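Local coordinates for TRAP solute Binding Protein (Uncultured marine bacterium, PDB 5I7I) that binds aromatic acids such as 3-hydroxybenzoate as the solute-binding protein of a TRAP transporter, probably handing them to its membrane partner for uptake, at residues L250-E253 / H254-I258; A53-N56 / G57-V61; L121-Y124 / V125-A129. One frame throughout, in Å; residues are numbered along the deposited sequence.

Contact 1: residues L250-E253 / H254-I258; sequences LSDE and HKKVI
Leu250 packs on the first turns of the helix that follows it. Its CB lies against CB of His254, and its CD1 meets Ile258 CG1 at 3.8 Å. The Leu250 and Ile258 side chains, the close, buried part of the contact, cross at about a right angle. Ser251 is the N-cap of helix 252-259. Its OG accepts from His254 N at 2.9 Å (158° at the hydrogen). A chi1 of 67° sets OG between the backbone N and the carbonyl carbon, and from there it also lies over one face of the His254 ring. A water joins Ser251 N to His254 ND1, 2.7 Å from the latter. Lys255 N bonds to Ser251 O at 2.8 Å and begins the helical pattern. The Lys255 chain then runs back and bends at its last torsion, chi4 78°, to give NZ to Leu250 O at 2.9 Å. NZ also bonds to Glu248 O, so the amine joins the end of helix 244-249 to the start of helix 252-259.

The outer side is looser. Asp252 and Lys256 form a long salt bridge, 3.7 Å from OD1 to NZ. A water takes a bond from Lys256 NZ and gives one to Asp252 OD1, so it bridges the pair.

His254 NE2 is held by Glu58. The His254 ring and Val257 rest on Ile59 of strand 59-64, while Leu250 and His254 touch Val25 of strand 25-31.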
loop_
_atom_site.group_PDB
_atom_site.type_symbol
_atom_site.label_atom_id
_atom_site.label_comp_id
_atom_site.label_asym_id
_atom_site.label_seq_id
_atom_site.Cartn_x
_atom_site.Cartn_y
_atom_site.Cartn_z
ATOM N N LEU A 250 3.757 -11.886 -25.560
ATOM C CA LEU A 250 5.204 -12.009 -25.498
ATOM C C LEU A 250 5.641 -13.400 -25.928
ATOM O O LEU A 250 4.923 -14.390 -25.747
ATOM C CB LEU A 250 5.704 -11.782 -24.075
ATOM C CG LEU A 250 5.434 -10.415 -23.448
ATOM C CD1 LEU A 250 5.934 -10.401 -22.010
ATOM C CD2 LEU A 250 6.116 -9.328 -24.249
ATOM N N SER A 251 6.854 -13.470 -26.466
ATOM C CA SER A 251 7.457 -14.752 -26.769
ATOM C C SER A 251 7.611 -15.569 -25.491
ATOM O O SER A 251 7.593 -15.048 -24.374
ATOM C CB SER A 251 8.843 -14.548 -27.373
ATOM O OG SER A 251 9.713 -14.012 -26.397
ATOM N N ASP A 252 7.794 -16.873 -25.673
ATOM C CA ASP A 252 8.071 -17.743 -24.542
ATOM C C ASP A 252 9.288 -17.250 -23.762
ATOM O O ASP A 252 9.263 -17.195 -22.525
ATOM C CB ASP A 252 8.260 -19.169 -25.060
ATOM C CG ASP A 252 8.478 -20.165 -23.960
ATOM O OD1 ASP A 252 7.560 -20.374 -23.130
ATOM O OD2 ASP A 252 9.576 -20.754 -23.944
ATOM N N GLU A 253 10.353 -16.839 -24.459
ATOM C CA GLU A 253 11.539 -16.386 -23.728
ATOM C C GLU A 253 11.274 -15.084 -22.977
ATOM O O GLU A 253 11.773 -14.891 -21.863
ATOM C CB GLU A 253 12.733 -16.217 -24.662
ATOM C CG GLU A 253 13.372 -17.530 -25.136
ATOM C CD GLU A 253 13.841 -18.458 -23.994
ATOM O OE1 GLU A 253 13.706 -19.693 -24.145
ATOM O OE2 GLU A 253 14.343 -17.974 -22.950
ATOM N N HIS A 254 10.493 -14.175 -23.568
ATOM C CA HIS A 254 10.182 -12.930 -22.878
ATOM C C HIS A 254 9.262 -13.169 -21.689
ATOM O O HIS A 254 9.445 -12.545 -20.636
ATOM C CB HIS A 254 9.584 -11.910 -23.842
ATOM C CG HIS A 254 10.597 -11.258 -24.717
ATOM N ND1 HIS A 254 10.246 -10.372 -25.710
ATOM C CD2 HIS A 254 11.948 -11.367 -24.762
ATOM C CE1 HIS A 254 11.340 -9.954 -26.322
ATOM N NE2 HIS A 254 12.384 -10.541 -25.767
ATOM N N LYS A 255 8.273 -14.063 -21.828
ATOM C CA LYS A 255 7.450 -14.433 -20.679
ATOM C C LYS A 255 8.330 -14.931 -19.547
ATOM O O LYS A 255 8.116 -14.582 -18.381
ATOM C CB LYS A 255 6.442 -15.523 -21.046
ATOM C CG LYS A 255 5.286 -15.080 -21.897
ATOM C CD LYS A 255 4.199 -16.143 -21.874
ATOM C CE LYS A 255 2.941 -15.713 -22.604
ATOM N NZ LYS A 255 3.043 -15.809 -24.066
ATOM N N LYS A 256 9.341 -15.736 -19.869
ATOM C CA LYS A 256 10.196 -16.274 -18.822
ATOM C C LYS A 256 10.979 -15.181 -18.110
ATOM O O LYS A 256 11.212 -15.280 -16.900
ATOM C CB LYS A 256 11.126 -17.335 -19.396
ATOM C CG LYS A 256 10.418 -18.611 -19.773
ATOM C CD LYS A 256 11.394 -19.590 -20.410
ATOM C CE LYS A 256 10.691 -20.703 -21.140
ATOM N NZ LYS A 256 9.682 -21.369 -20.294
ATOM N N VAL A 257 11.402 -14.138 -18.829
ATOM C CA VAL A 257 12.050 -13.010 -18.159
ATOM C C VAL A 257 11.071 -12.322 -17.211
ATOM O O VAL A 257 11.399 -12.015 -16.051
ATOM C CB VAL A 257 12.634 -12.027 -19.188
ATOM C CG1 VAL A 257 13.132 -10.764 -18.474
ATOM C CG2 VAL A 257 13.751 -12.690 -19.990
ATOM N N ILE A 258 9.856 -12.056 -17.687
ATOM C CA ILE A 258 8.866 -11.414 -16.835
ATOM C C ILE A 258 8.592 -12.279 -15.608
ATOM O O ILE A 258 8.582 -11.789 -14.472
ATOM C CB ILE A 258 7.572 -11.114 -17.612
ATOM C CG1 ILE A 258 7.818 -10.111 -18.755
ATOM C CG2 ILE A 258 6.470 -10.618 -16.646
ATOM C CD1 ILE A 258 8.336 -8.741 -18.310
HETATM O O HOH W 1 8.141 -10.992 -27.265
HETATM O O HOH W 2 8.268 -23.020 -22.285
#

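Contact 2: residues A53-N56 / G57-V61; sequences AESN and GEIKV
Ser55 OG accepts from Ile59 N at 2.9 Å, and the bond is fairly straight, 164° at the hydrogen. Glu58 N gives a weak hydrogen bond to the same OG. With chi1 69°, OG sits between the backbone N and the carbonyl carbon, facing these N-H groups; it donates to Val51 O, one turn back in helix 38-54.

Among the backbone bonds, Glu58 N reaches Ser55 O at 3.1 Å from well above the carbonyl plane. This closes a type I' beta turn from Ser55 to Glu58. The turn also ends the helix. Asn56, with positive phi, is the C-prime residue of a Schellman motif, with Gly57 N paired to Leu52 O and Asn56 N to Ala53 O. Gly57 has positive phi too, and a CB there would clash with Asn56 O. The chain thus passes from helix 38-54 into strand 59-64, the second half of a beta-alpha-beta unit.

Carbon contact is slight: Ser55 CB lies 3.7 Å from Ile59 CG1.

Water links serve the outer side. One water donates to Asn56 O and to Glu58 OE2, 2.7 Å from the latter. The other carboxylate oxygen, OE1, bonds to His254.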
loop_
_atom_site.group_PDB
_atom_site.type_symbol
_atom_site.label_atom_id
_atom_site.label_comp_id
_atom_site.label_asym_id
_atom_site.label_seq_id
_atom_site.Cartn_x
_atom_site.Cartn_y
_atom_site.Cartn_z
ATOM N N ALA A 53 18.267 -6.126 -18.628
ATOM C CA ALA A 53 19.497 -6.912 -18.642
ATOM C C ALA A 53 19.218 -8.363 -19.004
ATOM O O ALA A 53 19.944 -8.965 -19.805
ATOM C CB ALA A 53 20.179 -6.824 -17.280
ATOM N N GLU A 54 18.187 -8.954 -18.403
ATOM C CA GLU A 54 17.927 -10.382 -18.566
ATOM C C GLU A 54 17.284 -10.704 -19.913
ATOM O O GLU A 54 17.324 -11.865 -20.350
ATOM C CB GLU A 54 17.158 -10.921 -17.337
ATOM C CG GLU A 54 18.019 -10.810 -16.028
ATOM C CD GLU A 54 17.342 -11.269 -14.734
ATOM O OE1 GLU A 54 16.123 -11.486 -14.703
ATOM O OE2 GLU A 54 18.053 -11.415 -13.714
ATOM N N SER A 55 16.757 -9.701 -20.614
ATOM C CA SER A 55 16.254 -9.871 -21.968
ATOM C C SER A 55 17.225 -9.348 -23.018
ATOM O O SER A 55 16.846 -9.206 -24.185
ATOM C CB SER A 55 14.904 -9.175 -22.125
ATOM O OG SER A 55 15.039 -7.757 -22.069
ATOM N N ASN A 56 18.460 -9.034 -22.629
ATOM C CA ASN A 56 19.488 -8.622 -23.591
ATOM C C ASN A 56 19.065 -7.370 -24.352
ATOM O O ASN A 56 19.283 -7.238 -25.563
ATOM C CB ASN A 56 19.846 -9.765 -24.534
ATOM C CG ASN A 56 20.320 -10.985 -23.775
ATOM O OD1 ASN A 56 19.736 -12.073 -23.869
ATOM N ND2 ASN A 56 21.343 -10.794 -22.971
ATOM N N GLY A 57 18.472 -6.428 -23.620
ATOM C CA GLY A 57 18.076 -5.163 -24.196
ATOM C C GLY A 57 16.782 -5.195 -24.967
ATOM O O GLY A 57 16.406 -4.173 -25.559
ATOM N N GLU A 58 16.061 -6.316 -24.957
ATOM C CA GLU A 58 14.900 -6.480 -25.820
ATOM C C GLU A 58 13.603 -5.972 -25.187
ATOM O O GLU A 58 12.754 -5.417 -25.894
ATOM C CB GLU A 58 14.753 -7.943 -26.228
ATOM C CG GLU A 58 15.940 -8.440 -27.051
ATOM C CD GLU A 58 15.964 -9.941 -27.207
ATOM O OE1 GLU A 58 14.982 -10.617 -26.843
ATOM O OE2 GLU A 58 16.988 -10.466 -27.697
ATOM N N ILE A 59 13.408 -6.158 -23.881
ATOM C CA ILE A 59 12.197 -5.701 -23.209
ATOM C C ILE A 59 12.516 -4.368 -22.555
ATOM O O ILE A 59 13.247 -4.316 -21.561
ATOM C CB ILE A 59 11.688 -6.706 -22.166
ATOM C CG1 ILE A 59 11.443 -8.088 -22.784
ATOM C CG2 ILE A 59 10.394 -6.186 -21.539
ATOM C CD1 ILE A 59 11.118 -9.177 -21.750
ATOM N N LYS A 60 11.928 -3.299 -23.088
ATOM C CA LYS A 60 12.221 -1.927 -22.684
ATOM C C LYS A 60 10.989 -1.341 -22.007
ATOM O O LYS A 60 9.966 -1.107 -22.662
ATOM C CB LYS A 60 12.551 -1.074 -23.904
ATOM C CG LYS A 60 13.827 -1.443 -24.614
ATOM C CD LYS A 60 14.095 -0.457 -25.766
ATOM C CE LYS A 60 15.505 -0.550 -26.317
ATOM N NZ LYS A 60 15.794 -1.863 -26.943
ATOM N N VAL A 61 11.103 -1.045 -20.725
ATOM C CA VAL A 61 10.041 -0.370 -19.992
ATOM C C VAL A 61 10.280 1.135 -20.062
ATOM O O VAL A 61 11.387 1.610 -19.766
ATOM C CB VAL A 61 10.007 -0.861 -18.539
ATOM C CG1 VAL A 61 8.882 -0.178 -17.765
ATOM C CG2 VAL A 61 9.867 -2.361 -18.504
HETATM O O HOH W 3 19.255 -9.037 -27.961
HETATM O O HOH W 4 17.448 -12.254 -25.603
#

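Contact 3: residues L121-Y124 / V125-A129; sequences LQEY and VDTVA
Tyr124 O accepts two backbone N-H groups, from Ala129 at 2.9 Å and from Thr127 at 3.2 Å. They come from opposite faces of its carbonyl plane. The Thr127 donor stands well above that plane, while the Ala129 donor is only moderately tilted from it. The site is the C-terminal end of helix 114-126, where Thr127 is the first residue to leave helical angles. The Thr127 bond has the i+3 spacing of a 3-10 turn, and the Ala129 bond the wider i+5 spacing.

Thr127 also uses its side chain. OG1 stands between the backbone N and the carbonyl carbon (chi1 60°) and donates to Glu123 O at 2.7 Å. The hydroxyl thereby occupies a carbonyl near the helix end.

The Tyr124 ring extends from the helix with CG opposite the backbone N, chi1 -176°. Ala129 CB sits over one face in a CH-pi contact, 3.9 Å from the ring centroid. Val128 CG1 meets Tyr124 CD1 obliquely at 3.7 Å. Phe105 packs edge-to-face with the ring, and OH bonds to His101 O. Putting an alanine at Tyr124 would probably leave His101 O without this donor and open a gap beside Ala129, Val128 and Phe105. The side chains of Val128 and Tyr124 also touch Leu328 of helix 325-339.

On another side of the helix, Gln122 bends at chi2 so that its amide can reach Asp126. OE1 of Gln122 accepts from Val141 N of strand 136-143, which helps fix how the amide is turned. Gln122 NE2 donates to Asp126 OD1 at 2.9 Å. The amide and carboxylate planes lie 55° apart. Asp126 OD1 lies close to the Gln122 amide plane, but NE2 reaches OD1 from above the carboxylate plane.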
loop_
_atom_site.group_PDB
_atom_site.type_symbol
_atom_site.label_atom_id
_atom_site.label_comp_id
_atom_site.label_asym_id
_atom_site.label_seq_id
_atom_site.Cartn_x
_atom_site.Cartn_y
_atom_site.Cartn_z
ATOM N N LEU A 121 0.365 -11.572 1.238
ATOM C CA LEU A 121 -0.525 -11.045 0.205
ATOM C C LEU A 121 -0.360 -11.796 -1.107
ATOM O O LEU A 121 -1.346 -12.121 -1.780
ATOM C CB LEU A 121 -0.237 -9.565 -0.040
ATOM C CG LEU A 121 -1.052 -8.621 0.838
ATOM C CD1 LEU A 121 -0.391 -7.259 0.907
ATOM C CD2 LEU A 121 -2.478 -8.510 0.297
ATOM N N GLN A 122 0.886 -12.018 -1.532
ATOM C CA GLN A 122 1.088 -12.689 -2.813
ATOM C C GLN A 122 0.539 -14.117 -2.796
ATOM O O GLN A 122 -0.126 -14.548 -3.746
ATOM C CB GLN A 122 2.564 -12.663 -3.187
ATOM C CG GLN A 122 2.833 -13.313 -4.541
ATOM C CD GLN A 122 2.238 -12.527 -5.680
ATOM O OE1 GLN A 122 2.359 -11.304 -5.719
ATOM N NE2 GLN A 122 1.604 -13.217 -6.628
ATOM N N GLU A 123 0.816 -14.879 -1.738
ATOM C CA GLU A 123 0.284 -16.240 -1.691
ATOM C C GLU A 123 -1.236 -16.223 -1.647
ATOM O O GLU A 123 -1.906 -17.073 -2.249
ATOM C CB GLU A 123 0.854 -17.020 -0.498
ATOM C CG GLU A 123 0.240 -18.423 -0.401
ATOM C CD GLU A 123 0.882 -19.347 0.599
ATOM O OE1 GLU A 123 1.949 -19.029 1.134
ATOM O OE2 GLU A 123 0.309 -20.437 0.829
ATOM N N TYR A 124 -1.796 -15.256 -0.933
ATOM C CA TYR A 124 -3.245 -15.084 -0.869
ATOM C C TYR A 124 -3.833 -14.877 -2.260
ATOM O O TYR A 124 -4.791 -15.552 -2.649
ATOM C CB TYR A 124 -3.488 -13.874 0.020
ATOM C CG TYR A 124 -4.892 -13.457 0.391
ATOM C CD1 TYR A 124 -5.621 -14.157 1.331
ATOM C CD2 TYR A 124 -5.419 -12.260 -0.080
ATOM C CE1 TYR A 124 -6.876 -13.712 1.749
ATOM C CE2 TYR A 124 -6.670 -11.812 0.318
ATOM C CZ TYR A 124 -7.384 -12.539 1.242
ATOM O OH TYR A 124 -8.615 -12.082 1.667
ATOM N N VAL A 125 -3.245 -13.958 -3.024
ATOM C CA VAL A 125 -3.659 -13.695 -4.404
ATOM C C VAL A 125 -3.416 -14.897 -5.312
ATOM O O VAL A 125 -4.194 -15.140 -6.250
ATOM C CB VAL A 125 -2.932 -12.430 -4.911
ATOM C CG1 VAL A 125 -3.006 -12.308 -6.445
ATOM C CG2 VAL A 125 -3.494 -11.192 -4.216
ATOM N N ASP A 126 -2.346 -15.663 -5.073
ATOM C CA ASP A 126 -2.070 -16.832 -5.895
ATOM C C ASP A 126 -3.111 -17.922 -5.681
ATOM O O ASP A 126 -3.256 -18.812 -6.535
ATOM C CB ASP A 126 -0.706 -17.422 -5.533
ATOM C CG ASP A 126 0.474 -16.612 -6.052
ATOM O OD1 ASP A 126 0.353 -15.778 -6.969
ATOM O OD2 ASP A 126 1.579 -16.849 -5.531
ATOM N N THR A 127 -3.816 -17.877 -4.549
ATOM C CA THR A 127 -4.689 -18.953 -4.113
ATOM C C THR A 127 -6.096 -18.395 -3.904
ATOM O O THR A 127 -6.811 -18.159 -4.885
ATOM C CB THR A 127 -4.149 -19.654 -2.857
ATOM O OG1 THR A 127 -4.022 -18.742 -1.736
ATOM C CG2 THR A 127 -2.821 -20.311 -3.162
ATOM N N VAL A 128 -6.520 -18.164 -2.667
ATOM C CA VAL A 128 -7.931 -17.999 -2.396
ATOM C C VAL A 128 -8.488 -16.715 -2.992
ATOM O O VAL A 128 -9.699 -16.656 -3.255
ATOM C CB VAL A 128 -8.152 -18.116 -0.874
ATOM C CG1 VAL A 128 -7.598 -16.901 -0.155
ATOM C CG2 VAL A 128 -9.641 -18.365 -0.545
ATOM N N ALA A 129 -7.659 -15.695 -3.211
ATOM C CA ALA A 129 -8.094 -14.380 -3.656
ATOM C C ALA A 129 -7.828 -14.142 -5.134
ATOM O O ALA A 129 -7.923 -12.995 -5.590
ATOM C CB ALA A 129 -7.408 -13.284 -2.839
#

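How the contacts relate
Along the chain the order is contact 2, contact 3, contact 1. Contacts 1 and 2 are neighbours in space, with centres about 11 Å apart. Val257 CG2 packs on Glu54 O at 3.7 Å. Distant parts of the sequence thus meet at the 59-64 edge of the five-stranded sheet. Contact 3 lies apart, its centre about 23 Å from that of contact 1 and 28 Å from that of contact 2. Its helix 114-126 packs on strand 136-143, at the other edge of the same sheet. The side chain of Leu121 is about 12 Å from the bound 3-hydroxybenzoate. None of the three contacts includes a residue of the ligand pocket. All three therefore belong to the framework of the fold rather than to its binding site.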